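Epoxide hydrolase (Aspergillus niger, PDB 3G02) probably catalyses the hydrolysis of epoxides to vicinal diols, here as an enantioselective variant obtained by directed evolution. Local coordinates at residues 34-39 with 68-73; 27-32 with 74-79; 275-280 with 306-311; 44-47 with 53-56. The protein carries 9 engineered substitutions. One frame throughout, in Å; residues are numbered along the deposited sequence.

Contact 1: 34-39 with 68-73; sequences TLVRLS and KWLSEF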
loop_
_atom_site.group_PDB
_atom_site.type_symbol
_atom_site.label_atom_id
_atom_site.label_comp_id
_atom_site.label_asym_id
_atom_site.label_seq_id
_atom_site.Cartn_x
_atom_site.Cartn_y
_atom_site.Cartn_z
ATOM N N THR A 34 -9.819 -2.354 23.483
ATOM C CA THR A 34 -8.773 -1.454 23.978
ATOM C C THR A 34 -7.978 -0.845 22.821
ATOM O O THR A 34 -7.750 0.365 22.793
ATOM C CB THR A 34 -7.826 -2.180 24.959
ATOM O OG1 THR A 34 -8.551 -2.503 26.153
ATOM C CG2 THR A 34 -6.622 -1.307 25.329
ATOM N N LEU A 35 -7.593 -1.677 21.856
ATOM C CA LEU A 35 -6.798 -1.191 20.733
ATOM C C LEU A 35 -7.616 -0.354 19.750
ATOM O O LEU A 35 -7.084 0.568 19.140
ATOM C CB LEU A 35 -6.054 -2.336 20.040
ATOM C CG LEU A 35 -5.090 -3.160 20.912
ATOM C CD1 LEU A 35 -4.352 -4.185 20.072
ATOM C CD2 LEU A 35 -4.104 -2.284 21.684
ATOM N N VAL A 36 -8.907 -0.653 19.612
ATOM C CA VAL A 36 -9.799 0.214 18.837
ATOM C C VAL A 36 -9.869 1.599 19.487
ATOM O O VAL A 36 -9.742 2.617 18.806
ATOM C CB VAL A 36 -11.222 -0.384 18.673
ATOM C CG1 VAL A 36 -12.171 0.637 18.046
ATOM C CG2 VAL A 36 -11.184 -1.653 17.822
ATOM N N ARG A 37 -10.050 1.623 20.808
ATOM C CA ARG A 37 -10.109 2.877 21.557
ATOM C C ARG A 37 -8.798 3.668 21.469
ATOM O O ARG A 37 -8.820 4.882 21.268
ATOM C CB ARG A 37 -10.477 2.615 23.020
ATOM C CG ARG A 37 -10.863 3.874 23.785
ATOM C CD ARG A 37 -11.108 3.601 25.263
ATOM N NE ARG A 37 -9.860 3.375 25.990
ATOM C CZ ARG A 37 -9.444 2.191 26.433
ATOM N NH1 ARG A 37 -10.177 1.100 26.240
ATOM N NH2 ARG A 37 -8.291 2.101 27.082
ATOM N N LEU A 38 -7.668 2.975 21.604
ATOM C CA LEU A 38 -6.351 3.621 21.598
ATOM C C LEU A 38 -5.926 4.150 20.232
ATOM O O LEU A 38 -5.143 5.100 20.148
ATOM C CB LEU A 38 -5.278 2.667 22.123
ATOM C CG LEU A 38 -5.239 2.383 23.626
ATOM C CD1 LEU A 38 -4.263 1.257 23.882
ATOM C CD2 LEU A 38 -4.862 3.624 24.433
ATOM N N SER A 39 -6.446 3.525 19.174
ATOM C CA SER A 39 -6.113 3.882 17.794
ATOM C C SER A 39 -6.484 5.317 17.450
ATOM O O SER A 39 -7.547 5.809 17.828
ATOM C CB SER A 39 -6.815 2.938 16.817
ATOM O OG SER A 39 -6.357 1.606 16.956
ATOM N N LYS A 68 -18.930 2.842 16.230
ATOM C CA LYS A 68 -19.775 1.647 16.154
ATOM C C LYS A 68 -19.060 0.418 16.713
ATOM O O LYS A 68 -19.643 -0.362 17.470
ATOM C CB LYS A 68 -20.224 1.390 14.712
ATOM C CG LYS A 68 -21.332 2.317 14.224
ATOM C CD LYS A 68 -21.782 1.967 12.814
ATOM C CE LYS A 68 -22.958 2.833 12.383
ATOM N NZ LYS A 68 -23.323 2.593 10.958
ATOM N N TRP A 69 -17.790 0.257 16.353
ATOM C CA TRP A 69 -16.993 -0.874 16.809
ATOM C C TRP A 69 -16.852 -0.876 18.333
ATOM O O TRP A 69 -16.846 -1.932 18.967
ATOM C CB TRP A 69 -15.609 -0.816 16.165
ATOM C CG TRP A 69 -14.990 -2.139 15.875
ATOM C CD1 TRP A 69 -15.428 -3.372 16.275
ATOM C CD2 TRP A 69 -13.789 -2.362 15.132
ATOM N NE1 TRP A 69 -14.579 -4.349 15.810
ATOM C CE2 TRP A 69 -13.561 -3.754 15.109
ATOM C CE3 TRP A 69 -12.883 -1.515 14.481
ATOM C CZ2 TRP A 69 -12.464 -4.318 14.454
ATOM C CZ3 TRP A 69 -11.793 -2.073 13.836
ATOM C CH2 TRP A 69 -11.595 -3.459 13.821
ATOM N N LEU A 70 -16.742 0.317 18.910
ATOM C CA LEU A 70 -16.593 0.465 20.358
ATOM C C LEU A 70 -17.891 0.311 21.151
ATOM O O LEU A 70 -17.913 -0.370 22.184
ATOM C CB LEU A 70 -15.969 1.824 20.687
ATOM C CG LEU A 70 -14.467 2.008 20.502
ATOM C CD1 LEU A 70 -14.113 3.486 20.587
ATOM C CD2 LEU A 70 -13.674 1.190 21.520
ATOM N N SER A 71 -18.963 0.924 20.649
ATOM C CA SER A 71 -20.201 1.112 21.417
ATOM C C SER A 71 -21.390 0.243 20.988
ATOM O O SER A 71 -22.361 0.103 21.739
ATOM C CB SER A 71 -20.611 2.590 21.392
ATOM O OG SER A 71 -19.588 3.414 21.916
ATOM N N GLU A 72 -21.321 -0.330 19.789
ATOM C CA GLU A 72 -22.416 -1.151 19.261
ATOM C C GLU A 72 -22.045 -2.611 18.982
ATOM O O GLU A 72 -22.853 -3.513 19.213
ATOM C CB GLU A 72 -23.020 -0.500 18.009
ATOM C CG GLU A 72 -23.729 0.832 18.276
ATOM C CD GLU A 72 -24.168 1.560 17.011
ATOM O OE1 GLU A 72 -24.436 2.778 17.100
ATOM O OE2 GLU A 72 -24.250 0.933 15.930
ATOM N N PHE A 73 -20.828 -2.841 18.499
ATOM C CA PHE A 73 -20.429 -4.168 18.031
ATOM C C PHE A 73 -20.300 -5.218 19.134
ATOM O O PHE A 73 -19.673 -4.980 20.166
ATOM C CB PHE A 73 -19.127 -4.088 17.223
ATOM C CG PHE A 73 -18.703 -5.405 16.628
ATOM C CD1 PHE A 73 -19.344 -5.913 15.502
ATOM C CD2 PHE A 73 -17.670 -6.138 17.198
ATOM C CE1 PHE A 73 -18.957 -7.135 14.947
ATOM C CE2 PHE A 73 -17.276 -7.360 16.652
ATOM C CZ PHE A 73 -17.923 -7.859 15.523
#
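Val36 fills the notch between Leu70 and Trp69 and buries the most surface in this helix-to-helix contact, ahead of Leu70, with its two methyls serving different partners. CG1 is turned to the leucine, lying 3.6 Å from Leu70 CG, and the two branched side chains run past one another in opposite senses. Val36 CG2, held anti to the carbonyl carbon of its own residue, sits instead over one face of the indole, 3.8 Å from Trp69 CE3. It is 3.9 Å from the centroid of the six-membered ring and only 17° off the ring normal, which is the geometry of a CH-pi contact. Leu70 reaches further along the opposing helix: its CD2 comes within 3.7 Å of Arg37 N and also touches Arg37 CB, while the guanidinium end of Arg37 leads away. The touching groups are almost all carbon, and the segments come closest at Val36 and Leu70, whose CA atoms are 7.0 Å apart. The indole N-H is engaged separately, Trp69 NE1 donating to Ser300 OG on helix 292-304. Pro271, at the start of helix 271-284, touches both Val36 and Trp69, so helices 26-38 and 59-71 meet against these two neighbours.

Contact 2: 27-32 with 74-79; sequences EQLDDL and DWRPFE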
loop_
_atom_site.group_PDB
_atom_site.type_symbol
_atom_site.label_atom_id
_atom_site.label_comp_id
_atom_site.label_asym_id
_atom_site.label_seq_id
_atom_site.Cartn_x
_atom_site.Cartn_y
_atom_site.Cartn_z
ATOM N N GLU A 27 -10.644 -12.129 26.955
ATOM C CA GLU A 27 -9.430 -11.313 27.030
ATOM C C GLU A 27 -9.020 -10.770 25.657
ATOM O O GLU A 27 -8.552 -9.638 25.551
ATOM C CB GLU A 27 -8.277 -12.115 27.649
ATOM C CG GLU A 27 -7.246 -11.261 28.378
ATOM C CD GLU A 27 -5.971 -12.017 28.729
ATOM O OE1 GLU A 27 -6.055 -13.072 29.395
ATOM O OE2 GLU A 27 -4.879 -11.542 28.345
ATOM N N GLN A 28 -9.214 -11.577 24.614
ATOM C CA GLN A 28 -8.877 -11.172 23.248
ATOM C C GLN A 28 -9.861 -10.142 22.700
ATOM O O GLN A 28 -9.469 -9.223 21.979
ATOM C CB GLN A 28 -8.781 -12.389 22.327
ATOM C CG GLN A 28 -7.530 -13.230 22.578
ATOM C CD GLN A 28 -7.465 -14.485 21.729
ATOM O OE1 GLN A 28 -8.015 -14.538 20.625
ATOM N NE2 GLN A 28 -6.784 -15.509 22.241
ATOM N N LEU A 29 -11.134 -10.295 23.056
ATOM C CA LEU A 29 -12.157 -9.322 22.692
ATOM C C LEU A 29 -11.943 -8.002 23.421
ATOM O O LEU A 29 -12.116 -6.929 22.837
ATOM C CB LEU A 29 -13.559 -9.875 22.968
ATOM C CG LEU A 29 -14.003 -11.091 22.148
ATOM C CD1 LEU A 29 -15.413 -11.511 22.528
ATOM C CD2 LEU A 29 -13.918 -10.808 20.648
ATOM N N ASP A 30 -11.568 -8.089 24.699
ATOM C CA ASP A 30 -11.206 -6.914 25.486
ATOM C C ASP A 30 -10.003 -6.209 24.869
ATOM O O ASP A 30 -9.992 -4.982 24.764
ATOM C CB ASP A 30 -10.881 -7.302 26.934
ATOM C CG ASP A 30 -12.075 -7.872 27.681
ATOM O OD1 ASP A 30 -13.233 -7.675 27.241
ATOM O OD2 ASP A 30 -11.844 -8.525 28.721
ATOM N N ASP A 31 -9.006 -6.995 24.463
ATOM C CA ASP A 31 -7.793 -6.462 23.843
ATOM C C ASP A 31 -8.143 -5.706 22.566
ATOM O O ASP A 31 -7.649 -4.603 22.337
ATOM C CB ASP A 31 -6.789 -7.580 23.545
ATOM C CG ASP A 31 -5.359 -7.069 23.418
ATOM O OD1 ASP A 31 -4.955 -6.217 24.237
ATOM O OD2 ASP A 31 -4.630 -7.531 22.513
ATOM N N LEU A 32 -9.017 -6.296 21.751
ATOM C CA LEU A 32 -9.485 -5.640 20.531
ATOM C C LEU A 32 -10.140 -4.287 20.823
ATOM O O LEU A 32 -9.805 -3.292 20.187
ATOM C CB LEU A 32 -10.425 -6.559 19.734
ATOM C CG LEU A 32 -11.184 -5.972 18.532
ATOM C CD1 LEU A 32 -10.233 -5.340 17.510
ATOM C CD2 LEU A 32 -12.047 -7.033 17.865
ATOM N N ASP A 74 -20.888 -6.387 18.887
ATOM C CA ASP A 74 -20.751 -7.532 19.779
ATOM C C ASP A 74 -20.347 -8.757 18.958
ATOM O O ASP A 74 -21.072 -9.193 18.061
ATOM C CB ASP A 74 -22.057 -7.778 20.550
ATOM C CG ASP A 74 -21.939 -8.884 21.607
ATOM O OD1 ASP A 74 -20.835 -9.435 21.833
ATOM O OD2 ASP A 74 -22.984 -9.201 22.217
ATOM N N TRP A 75 -19.177 -9.301 19.275
ATOM C CA TRP A 75 -18.651 -10.479 18.595
ATOM C C TRP A 75 -19.511 -11.733 18.798
ATOM O O TRP A 75 -19.638 -12.555 17.889
ATOM C CB TRP A 75 -17.216 -10.745 19.065
ATOM C CG TRP A 75 -16.629 -12.012 18.534
ATOM C CD1 TRP A 75 -16.491 -13.193 19.206
ATOM C CD2 TRP A 75 -16.118 -12.239 17.213
ATOM N NE1 TRP A 75 -15.920 -14.137 18.391
ATOM C CE2 TRP A 75 -15.677 -13.581 17.162
ATOM C CE3 TRP A 75 -15.981 -11.436 16.070
ATOM C CZ2 TRP A 75 -15.109 -14.139 16.011
ATOM C CZ3 TRP A 75 -15.416 -11.991 14.930
ATOM C CH2 TRP A 75 -14.991 -13.334 14.908
ATOM N N ARG A 76 -20.094 -11.876 19.988
ATOM C CA ARG A 76 -20.743 -13.139 20.369
ATOM C C ARG A 76 -21.894 -13.622 19.467
ATOM O O ARG A 76 -21.916 -14.800 19.107
ATOM C CB ARG A 76 -21.161 -13.134 21.849
ATOM C CG ARG A 76 -20.004 -13.044 22.839
ATOM C CD ARG A 76 -19.064 -14.243 22.758
ATOM N NE ARG A 76 -17.965 -14.111 23.711
ATOM C CZ ARG A 76 -16.752 -14.633 23.549
ATOM N NH1 ARG A 76 -16.451 -15.322 22.456
ATOM N NH2 ARG A 76 -15.825 -14.449 24.480
ATOM N N PRO A 77 -22.851 -12.737 19.103
ATOM C CA PRO A 77 -23.879 -13.170 18.144
ATOM C C PRO A 77 -23.321 -13.633 16.793
ATOM O O PRO A 77 -23.822 -14.602 16.215
ATOM C CB PRO A 77 -24.740 -11.914 17.964
ATOM C CG PRO A 77 -24.556 -11.155 19.231
ATOM C CD PRO A 77 -23.100 -11.358 19.560
ATOM N N PHE A 78 -22.294 -12.947 16.295
ATOM C CA PHE A 78 -21.629 -13.366 15.066
ATOM C C PHE A 78 -20.948 -14.720 15.243
ATOM O O PHE A 78 -21.069 -15.596 14.386
ATOM C CB PHE A 78 -20.626 -12.302 14.614
ATOM C CG PHE A 78 -19.819 -12.689 13.401
ATOM C CD1 PHE A 78 -20.435 -13.002 12.191
ATOM C CD2 PHE A 78 -18.432 -12.717 13.470
ATOM C CE1 PHE A 78 -19.675 -13.350 11.072
ATOM C CE2 PHE A 78 -17.665 -13.062 12.360
ATOM C CZ PHE A 78 -18.288 -13.378 11.160
ATOM N N GLU A 79 -20.244 -14.884 16.362
ATOM C CA GLU A 79 -19.605 -16.151 16.699
ATOM C C GLU A 79 -20.631 -17.285 16.754
ATOM O O GLU A 79 -20.376 -18.381 16.256
ATOM C CB GLU A 79 -18.875 -16.028 18.031
ATOM C CG GLU A 79 -18.050 -17.228 18.425
ATOM C CD GLU A 79 -17.308 -16.989 19.718
ATOM O OE1 GLU A 79 -17.967 -16.936 20.780
ATOM O OE2 GLU A 79 -16.071 -16.834 19.672
#
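Leu29 meets both Trp75 and Arg76, joining helix 26-38 to the first turn of helix 75-82 in the N-terminal region characteristic of epoxide hydrolases. Asp74 is the N-cap of that second helix: its OD1 accepts from Arg76 N at 3.1 Å. Coming along 27-32, Leu29 is the residue that reaches across, and its methyls divide the work. CD2 approaches the root of the indole obliquely, 3.6 Å from Trp75 CG, with the two side chains crossing at about a right angle. Arg76, bent at chi2 (-63°), brings its guanidinium to Leu29, whose CD1 lies over the centre of one face, 3.5 Å from Arg76 CZ. Polar partners take the N-H groups: Arg76 NH2 forms a salt bridge with Asp26 and a hydrogen bond to Ile24 O. One turn later Leu32 also points toward 74-79, but it packs on Trp303 of helix 292-304. Glu79 ties the two partners of Leu29 together. Its OE2 is met from above the carboxylate plane by Trp75 NE1 at 3.0 Å, almost in the indole plane, and its OE1 by Arg76 NH1 at 2.8 Å, on the syn side but tilted from the carboxylate plane, in a bent salt bridge.

Contact 3: 275-280 with 306-311; sequences LAWIGE and ESFPRA
Trp277 and Phe308 both hold CG anti to the backbone N, with chi1 of -172° and 179°, and these extended first torsions send each ring out from its helix toward the other. The rings meet near the nitrogen-bearing corner of the indole: Phe308 CE1 is 3.9 Å from Trp277 NE1 and 4.1 Å from Trp277 CD1. Phe308 CZ lies 4.1 Å from Trp277 NE1. With the five-membered ring of Trp277 and the ring of Phe308 inclined at 78° and their centroids 5.5 Å apart, the pair is oblique, and the contact rests on van der Waals packing. The indole proton is spent on another partner, since Trp277 NE1 donates to His256 NE2. The same histidine meets Phe308 edge-to-face, so one imidazole links the two aromatic residues and probably restrains both rings. Leu267 of helix 260-268 also touches both.

Phe308 lies in the first turn of a short helix that starts right after a helix end. Glu306 is the C-prime residue of a Schellman motif ending helix 292-304, with Ser307 N bonded to Tyr302 O. Arg310 NE returns to Glu306 O at 3.0 Å, from above the carbonyl plane, linking the turn to the short helix. Both segments belong to the helical region inserted between strands 209-214 and 340-345, the cap of an alpha/beta hydrolase. Phe308 lies about 7 Å, side chain to side chain, from Tyr315, the predicted proton donor, consistent with a place near, probably in the second shell of, the active site.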
loop_
_atom_site.group_PDB
_atom_site.type_symbol
_atom_site.label_atom_id
_atom_site.label_comp_id
_atom_site.label_asym_id
_atom_site.label_seq_id
_atom_site.Cartn_x
_atom_site.Cartn_y
_atom_site.Cartn_z
ATOM N N LEU A 275 -9.062 -2.099 9.492
ATOM C CA LEU A 275 -10.397 -1.678 9.064
ATOM C C LEU A 275 -10.344 -0.733 7.862
ATOM O O LEU A 275 -11.145 -0.860 6.936
ATOM C CB LEU A 275 -11.162 -1.021 10.222
ATOM C CG LEU A 275 -12.541 -0.411 9.932
ATOM C CD1 LEU A 275 -13.562 -1.455 9.504
ATOM C CD2 LEU A 275 -13.049 0.334 11.158
ATOM N N ALA A 276 -9.412 0.211 7.879
ATOM C CA ALA A 276 -9.287 1.158 6.772
ATOM C C ALA A 276 -8.901 0.455 5.468
ATOM O O ALA A 276 -9.520 0.675 4.422
ATOM C CB ALA A 276 -8.291 2.258 7.110
ATOM N N TRP A 277 -7.880 -0.398 5.544
ATOM C CA TRP A 277 -7.352 -1.072 4.358
ATOM C C TRP A 277 -8.364 -2.044 3.758
ATOM O O TRP A 277 -8.590 -2.048 2.541
ATOM C CB TRP A 277 -6.081 -1.812 4.744
ATOM C CG TRP A 277 -5.283 -2.426 3.619
ATOM C CD1 TRP A 277 -5.389 -3.702 3.135
ATOM C CD2 TRP A 277 -4.215 -1.806 2.885
ATOM N NE1 TRP A 277 -4.455 -3.913 2.143
ATOM C CE2 TRP A 277 -3.724 -2.768 1.970
ATOM C CE3 TRP A 277 -3.625 -0.536 2.911
ATOM C CZ2 TRP A 277 -2.670 -2.496 1.090
ATOM C CZ3 TRP A 277 -2.582 -0.262 2.030
ATOM C CH2 TRP A 277 -2.121 -1.238 1.127
ATOM N N ILE A 278 -8.957 -2.878 4.610
ATOM C CA ILE A 278 -9.912 -3.887 4.155
ATOM C C ILE A 278 -11.296 -3.277 3.925
ATOM O O ILE A 278 -11.973 -3.601 2.940
ATOM C CB ILE A 278 -9.962 -5.090 5.127
ATOM C CG1 ILE A 278 -8.632 -5.849 5.052
ATOM C CG2 ILE A 278 -11.147 -6.001 4.816
ATOM C CD1 ILE A 278 -8.555 -7.098 5.905
ATOM N N GLY A 279 -11.710 -2.388 4.826
ATOM C CA GLY A 279 -13.001 -1.719 4.706
ATOM C C GLY A 279 -13.154 -0.977 3.396
ATOM O O GLY A 279 -14.234 -0.964 2.812
ATOM N N GLU A 280 -12.071 -0.364 2.916
ATOM C CA GLU A 280 -12.117 0.319 1.621
ATOM C C GLU A 280 -12.645 -0.615 0.541
ATOM O O GLU A 280 -13.439 -0.209 -0.307
ATOM C CB GLU A 280 -10.747 0.838 1.208
ATOM C CG GLU A 280 -10.805 1.705 -0.046
ATOM C CD GLU A 280 -9.472 1.790 -0.744
ATOM O OE1 GLU A 280 -8.522 2.333 -0.145
ATOM O OE2 GLU A 280 -9.376 1.322 -1.902
ATOM N N GLU A 306 -5.353 -13.172 13.108
ATOM C CA GLU A 306 -4.118 -12.696 12.468
ATOM C C GLU A 306 -4.040 -13.145 11.008
ATOM O O GLU A 306 -2.992 -13.596 10.536
ATOM C CB GLU A 306 -2.878 -13.155 13.251
ATOM C CG GLU A 306 -2.802 -12.591 14.667
ATOM C CD GLU A 306 -1.643 -13.150 15.478
ATOM O OE1 GLU A 306 -1.433 -14.384 15.464
ATOM O OE2 GLU A 306 -0.947 -12.352 16.139
ATOM N N SER A 307 -5.163 -13.020 10.306
ATOM C CA SER A 307 -5.281 -13.475 8.920
ATOM C C SER A 307 -4.422 -12.683 7.953
ATOM O O SER A 307 -3.734 -13.271 7.117
ATOM C CB SER A 307 -6.732 -13.400 8.451
ATOM O OG SER A 307 -7.518 -14.416 9.042
ATOM N N PHE A 308 -4.457 -11.356 8.058
ATOM C CA PHE A 308 -3.895 -10.541 6.995
ATOM C C PHE A 308 -2.430 -10.858 6.647
ATOM O O PHE A 308 -2.125 -11.092 5.476
ATOM C CB PHE A 308 -4.072 -9.033 7.211
ATOM C CG PHE A 308 -3.462 -8.236 6.109
ATOM C CD1 PHE A 308 -4.183 -7.985 4.944
ATOM C CD2 PHE A 308 -2.135 -7.825 6.186
ATOM C CE1 PHE A 308 -3.606 -7.296 3.889
ATOM C CE2 PHE A 308 -1.544 -7.136 5.133
ATOM C CZ PHE A 308 -2.281 -6.866 3.986
ATOM N N PRO A 309 -1.520 -10.835 7.646
ATOM C CA PRO A 309 -0.120 -11.071 7.281
ATOM C C PRO A 309 0.167 -12.465 6.718
ATOM O O PRO A 309 1.178 -12.647 6.030
ATOM C CB PRO A 309 0.629 -10.861 8.602
ATOM C CG PRO A 309 -0.397 -11.099 9.661
ATOM C CD PRO A 309 -1.667 -10.554 9.089
ATOM N N ARG A 310 -0.708 -13.428 7.006
ATOM C CA ARG A 310 -0.527 -14.813 6.568
ATOM C C ARG A 310 -1.194 -15.103 5.227
ATOM O O ARG A 310 -0.720 -15.932 4.450
ATOM C CB ARG A 310 -1.088 -15.773 7.624
ATOM C CG ARG A 310 -0.541 -15.547 9.030
ATOM C CD ARG A 310 -1.030 -16.606 10.009
ATOM N NE ARG A 310 -2.469 -16.516 10.282
ATOM C CZ ARG A 310 -3.358 -17.474 10.013
ATOM N NH1 ARG A 310 -2.986 -18.612 9.428
ATOM N NH2 ARG A 310 -4.635 -17.287 10.327
ATOM N N ALA A 311 -2.302 -14.417 4.959
ATOM C CA ALA A 311 -3.142 -14.719 3.804
ATOM C C ALA A 311 -2.580 -14.178 2.498
ATOM O O ALA A 311 -2.905 -14.677 1.418
ATOM C CB ALA A 311 -4.534 -14.164 4.033
#

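Contact 4: 44-47 with 53-56; sequences PTYE and GRFG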
loop_
_atom_site.group_PDB
_atom_site.type_symbol
_atom_site.label_atom_id
_atom_site.label_comp_id
_atom_site.label_asym_id
_atom_site.label_seq_id
_atom_site.Cartn_x
_atom_site.Cartn_y
_atom_site.Cartn_z
ATOM N N PRO A 44 -8.099 15.527 9.397
ATOM C CA PRO A 44 -8.819 15.665 8.138
ATOM C C PRO A 44 -7.919 16.221 7.036
ATOM O O PRO A 44 -7.038 17.052 7.290
ATOM C CB PRO A 44 -9.938 16.661 8.468
ATOM C CG PRO A 44 -9.541 17.300 9.743
ATOM C CD PRO A 44 -8.707 16.320 10.483
ATOM N N THR A 45 -8.119 15.720 5.824
ATOM C CA THR A 45 -7.387 16.207 4.661
ATOM C C THR A 45 -8.386 16.399 3.533
ATOM O O THR A 45 -9.504 15.880 3.588
ATOM C CB THR A 45 -6.304 15.204 4.189
ATOM O OG1 THR A 45 -6.922 13.941 3.914
ATOM C CG2 THR A 45 -5.206 15.028 5.235
ATOM N N TYR A 46 -7.981 17.144 2.510
ATOM C CA TYR A 46 -8.787 17.273 1.303
ATOM C C TYR A 46 -9.271 15.900 0.837
ATOM O O TYR A 46 -10.452 15.712 0.546
ATOM C CB TYR A 46 -7.988 17.970 0.198
ATOM C CG TYR A 46 -8.646 17.950 -1.165
ATOM C CD1 TYR A 46 -9.722 18.793 -1.453
ATOM C CD2 TYR A 46 -8.179 17.106 -2.174
ATOM C CE1 TYR A 46 -10.325 18.784 -2.711
ATOM C CE2 TYR A 46 -8.778 17.086 -3.434
ATOM C CZ TYR A 46 -9.850 17.930 -3.695
ATOM O OH TYR A 46 -10.445 17.923 -4.938
ATOM N N GLU A 47 -8.354 14.940 0.790
ATOM C CA GLU A 47 -8.666 13.612 0.274
ATOM C C GLU A 47 -9.708 12.887 1.114
ATOM O O GLU A 47 -10.606 12.244 0.572
ATOM C CB GLU A 47 -7.397 12.767 0.161
ATOM C CG GLU A 47 -6.352 13.350 -0.787
ATOM C CD GLU A 47 -5.275 14.133 -0.058
ATOM O OE1 GLU A 47 -5.588 14.775 0.970
ATOM O OE2 GLU A 47 -4.107 14.084 -0.504
ATOM N N GLY A 53 -15.376 9.328 -2.125
ATOM C CA GLY A 53 -14.381 8.358 -1.665
ATOM C C GLY A 53 -13.361 7.929 -2.708
ATOM O O GLY A 53 -12.798 6.838 -2.616
ATOM N N ARG A 54 -13.109 8.783 -3.700
ATOM C CA ARG A 54 -12.209 8.426 -4.798
ATOM C C ARG A 54 -10.752 8.241 -4.355
ATOM O O ARG A 54 -9.962 7.606 -5.062
ATOM C CB ARG A 54 -12.310 9.431 -5.947
ATOM C CG ARG A 54 -11.703 10.793 -5.671
ATOM C CD ARG A 54 -12.046 11.744 -6.800
ATOM N NE ARG A 54 -11.508 13.082 -6.581
ATOM C CZ ARG A 54 -12.085 14.010 -5.821
ATOM N NH1 ARG A 54 -13.225 13.746 -5.188
ATOM N NH2 ARG A 54 -11.514 15.201 -5.690
ATOM N N PHE A 55 -10.410 8.794 -3.191
ATOM C CA PHE A 55 -9.076 8.617 -2.619
ATOM C C PHE A 55 -9.048 7.572 -1.501
ATOM O O PHE A 55 -8.047 7.436 -0.800
ATOM C CB PHE A 55 -8.525 9.951 -2.109
ATOM C CG PHE A 55 -8.390 11.006 -3.180
ATOM C CD1 PHE A 55 -7.577 10.790 -4.294
ATOM C CD2 PHE A 55 -9.066 12.220 -3.070
ATOM C CE1 PHE A 55 -7.446 11.759 -5.281
ATOM C CE2 PHE A 55 -8.934 13.206 -4.048
ATOM C CZ PHE A 55 -8.124 12.976 -5.154
ATOM N N GLY A 56 -10.140 6.828 -1.353
ATOM C CA GLY A 56 -10.242 5.806 -0.322
ATOM C C GLY A 56 -11.202 6.230 0.772
ATOM O O GLY A 56 -12.007 7.148 0.577
HETATM O O HOH W 1 -11.555 9.730 -0.577
#
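Glu47 and Phe55 make the main apolar contact between 44-47 and 53-56. Phe55 CD2 comes within 3.6 Å of Glu47 CA, and the glutamate, bent at chi2 (98°), lays its aliphatic part over the ring while its carboxylate turns away: Glu47 CG stands 4.1 Å from the Phe55 centroid, 27° off its normal, a CH-pi contact. Arg54 CG covers the opposite face of that ring, so the phenyl is sandwiched between two methylene groups. Farther along the ring, Phe55 CE2 packs against Tyr46 CE2 at 3.9 Å.

Water-mediated bonds join the backbones. A single water donates to Glu47 O at 2.9 Å and to Gly56 O at 2.9 Å, while accepting from Phe55 N at 3.0 Å. Two of its three partners belong to the type I beta turn from Gly53 to Gly56, closed by Gly56 N to Gly53 O at 2.9 Å. This turn lies in the long connection between helices 26-38 and 59-71, and the water ties it back to an earlier part of the same connection.

Polar and charged groups add further contacts. Tyr46 OH sits at the edge of the Arg54 guanidinium, in its plane and 3.0 Å from Arg54 NH2, with phenol ring and guanidinium turned 81° apart; Arg54 NH1 is bound by Gln50 and Asp52. Arg316 of the second subunit pairs with Glu47 OE2 in a salt bridge and makes a cation-pi contact with Phe55.

In the fold
Contacts 1 and 2 share helix 26-38, and their centres are 11 Å apart; Trp69 CZ2 touches Leu32 CD1 at 3.9 Å, so the two contacts adjoin along helix 26-38. Along the chain, the segments of contact 4 fall between those of contact 1, which in turn fall between those of contact 2; contact 3 comes later, in the cap. Even so, contact 3 meets contact 1 where Leu275 packs on Trp69, centres 17 Å apart, and meets contact 4 where Glu280 OE1 packs on Gly56 CA. The N-terminal region is thus packed against the cap helices. Contacts 1, 3 and 4 also touch the second subunit, placing those three at or beside the interface with it.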